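Local coordinates for ABC transporter periplasmic peptide-binding protein (Pseudoalteromonas, PDB 4QFP) that probably captures dipeptides in the periplasm and hands them to an ABC transporter for uptake, at residues A[263-268]-A[509-514]. Residues are numbered along the deposited sequence; the frame is centred on the assembly and turned at random.
Sequences DVTAHP and FQASSA
Around V264 and T265 the chain runs antiparallel to the last residues of strand 500-513, the two axes 4.7 Å apart at closest. S513 N is hydrogen-bonded to D263 O (2.7 Å, nearly straight at 167°). A second such bond joins T265 N to A511 O (2.8 Å). The return bond from A511 N to T265 O is weak, and beyond it one water accepts from H267 N and donates to F509 O. V264 and S512 form a non-hydrogen-bonded pair. Here CG2 of V264 lies 4.0 Å from S512 CB, while CG1, anti to the backbone N (chi1 179°), reaches diagonally across to CG of Q510 (3.9 Å). The hydroxyl of S512 is engaged by E285 of the next strand. The pairing illustrates how a mixed sheet of a periplasmic binding protein is assembled from distant parts of the chain: 264-266 also pairs in parallel with 30-35, whereas 500-513 continues the sheet to 282-287. On the face carrying T265 and A511, the methyls CG2 of T265 and CB of A511 press together at 3.4 Å, tighter than usual, both residues against I257 of helix 250-258. P268 extends this apolar side, its CG 4.1 Å from F509 CB, with L273 and L276 of helix 273-278 packed against it. At the other end, OD2 of D263 accepts a hydrogen bond from V32 N and forms a salt bridge with K534.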
loop_
_atom_site.group_PDB
_atom_site.type_symbol
_atom_site.label_atom_id
_atom_site.label_comp_id
_atom_site.label_asym_id
_atom_site.label_seq_id
_atom_site.Cartn_x
_atom_site.Cartn_y
_atom_site.Cartn_z
ATOM N N ASP A 263 -17.725 -15.718 -0.758
ATOM C CA ASP A 263 -17.982 -15.538 -2.181
ATOM C C ASP A 263 -16.741 -15.044 -2.911
ATOM O O ASP A 263 -16.584 -15.277 -4.103
ATOM C CB ASP A 263 -19.134 -14.560 -2.399
ATOM C CG ASP A 263 -20.403 -14.995 -1.694
ATOM O OD1 ASP A 263 -20.756 -16.189 -1.780
ATOM O OD2 ASP A 263 -21.035 -14.143 -1.046
ATOM N N VAL A 264 -15.871 -14.351 -2.187
ATOM C CA VAL A 264 -14.604 -13.881 -2.738
ATOM C C VAL A 264 -13.544 -14.164 -1.699
ATOM O O VAL A 264 -13.773 -13.942 -0.514
ATOM C CB VAL A 264 -14.632 -12.355 -2.996
ATOM C CG1 VAL A 264 -13.301 -11.876 -3.549
ATOM C CG2 VAL A 264 -15.755 -12.000 -3.949
ATOM N N THR A 265 -12.391 -14.669 -2.130
ATOM C CA THR A 265 -11.268 -14.836 -1.219
ATOM C C THR A 265 -10.085 -13.969 -1.638
ATOM O O THR A 265 -9.700 -13.920 -2.818
ATOM C CB THR A 265 -10.844 -16.314 -1.053
ATOM O OG1 THR A 265 -9.818 -16.404 -0.059
ATOM C CG2 THR A 265 -10.313 -16.867 -2.343
ATOM N N ALA A 266 -9.535 -13.261 -0.658
ATOM C CA ALA A 266 -8.395 -12.382 -0.879
ATOM C C ALA A 266 -7.078 -13.134 -0.774
ATOM O O ALA A 266 -6.934 -14.038 0.040
ATOM C CB ALA A 266 -8.425 -11.239 0.122
ATOM N N HIS A 267 -6.123 -12.752 -1.613
ATOM C CA HIS A 267 -4.766 -13.267 -1.547
ATOM C C HIS A 267 -4.711 -14.795 -1.436
ATOM O O HIS A 267 -4.072 -15.330 -0.527
ATOM C CB HIS A 267 -4.006 -12.604 -0.387
ATOM C CG HIS A 267 -3.845 -11.126 -0.542
ATOM N ND1 HIS A 267 -2.999 -10.569 -1.473
ATOM C CD2 HIS A 267 -4.428 -10.090 0.106
ATOM C CE1 HIS A 267 -3.057 -9.251 -1.389
ATOM N NE2 HIS A 267 -3.919 -8.934 -0.441
ATOM N N PRO A 268 -5.372 -15.500 -2.374
ATOM C CA PRO A 268 -5.332 -16.970 -2.413
ATOM C C PRO A 268 -3.906 -17.482 -2.504
ATOM O O PRO A 268 -3.110 -16.959 -3.285
ATOM C CB PRO A 268 -6.074 -17.314 -3.713
ATOM C CG PRO A 268 -6.036 -16.070 -4.528
ATOM C CD PRO A 268 -6.100 -14.945 -3.529
ATOM N N PHE A 509 -3.659 -11.942 -7.821
ATOM C CA PHE A 509 -4.667 -12.983 -7.971
ATOM C C PHE A 509 -5.824 -12.780 -7.011
ATOM O O PHE A 509 -5.652 -12.291 -5.899
ATOM C CB PHE A 509 -4.078 -14.369 -7.696
ATOM C CG PHE A 509 -3.174 -14.877 -8.773
ATOM C CD1 PHE A 509 -3.680 -15.233 -10.011
ATOM C CD2 PHE A 509 -1.816 -15.030 -8.534
ATOM C CE1 PHE A 509 -2.847 -15.713 -10.997
ATOM C CE2 PHE A 509 -0.978 -15.510 -9.508
ATOM C CZ PHE A 509 -1.492 -15.854 -10.743
ATOM N N GLN A 510 -7.007 -13.184 -7.442
ATOM C CA GLN A 510 -8.152 -13.203 -6.556
ATOM C C GLN A 510 -9.073 -14.311 -7.011
ATOM O O GLN A 510 -9.235 -14.536 -8.215
ATOM C CB GLN A 510 -8.878 -11.864 -6.598
ATOM C CG GLN A 510 -10.105 -11.804 -5.725
ATOM C CD GLN A 510 -10.720 -10.425 -5.697
ATOM O OE1 GLN A 510 -11.549 -10.091 -6.536
ATOM N NE2 GLN A 510 -10.320 -9.617 -4.730
ATOM N N ALA A 511 -9.672 -15.009 -6.054
ATOM C CA ALA A 511 -10.593 -16.082 -6.377
ATOM C C ALA A 511 -11.995 -15.697 -5.933
ATOM O O ALA A 511 -12.178 -15.042 -4.905
ATOM C CB ALA A 511 -10.142 -17.380 -5.717
ATOM N N SER A 512 -12.994 -16.100 -6.705
ATOM C CA SER A 512 -14.359 -15.716 -6.393
ATOM C C SER A 512 -15.335 -16.708 -6.989
ATOM O O SER A 512 -15.016 -17.399 -7.951
ATOM C CB SER A 512 -14.646 -14.327 -6.947
ATOM O OG SER A 512 -14.572 -14.330 -8.363
ATOM N N SER A 513 -16.520 -16.792 -6.396
ATOM C CA SER A 513 -17.593 -17.598 -6.955
ATOM C C SER A 513 -17.940 -17.083 -8.352
ATOM O O SER A 513 -17.996 -15.880 -8.573
ATOM C CB SER A 513 -18.812 -17.540 -6.035
ATOM O OG SER A 513 -20.006 -17.436 -6.783
ATOM N N ALA A 514 -18.171 -17.989 -9.297
ATOM C CA ALA A 514 -18.521 -17.579 -10.656
ATOM C C ALA A 514 -19.807 -16.744 -10.719
ATOM O O ALA A 514 -20.113 -16.147 -11.747
ATOM C CB ALA A 514 -18.623 -18.786 -11.572
HETATM O O HOH W 1 -6.458 -10.723 -3.844
#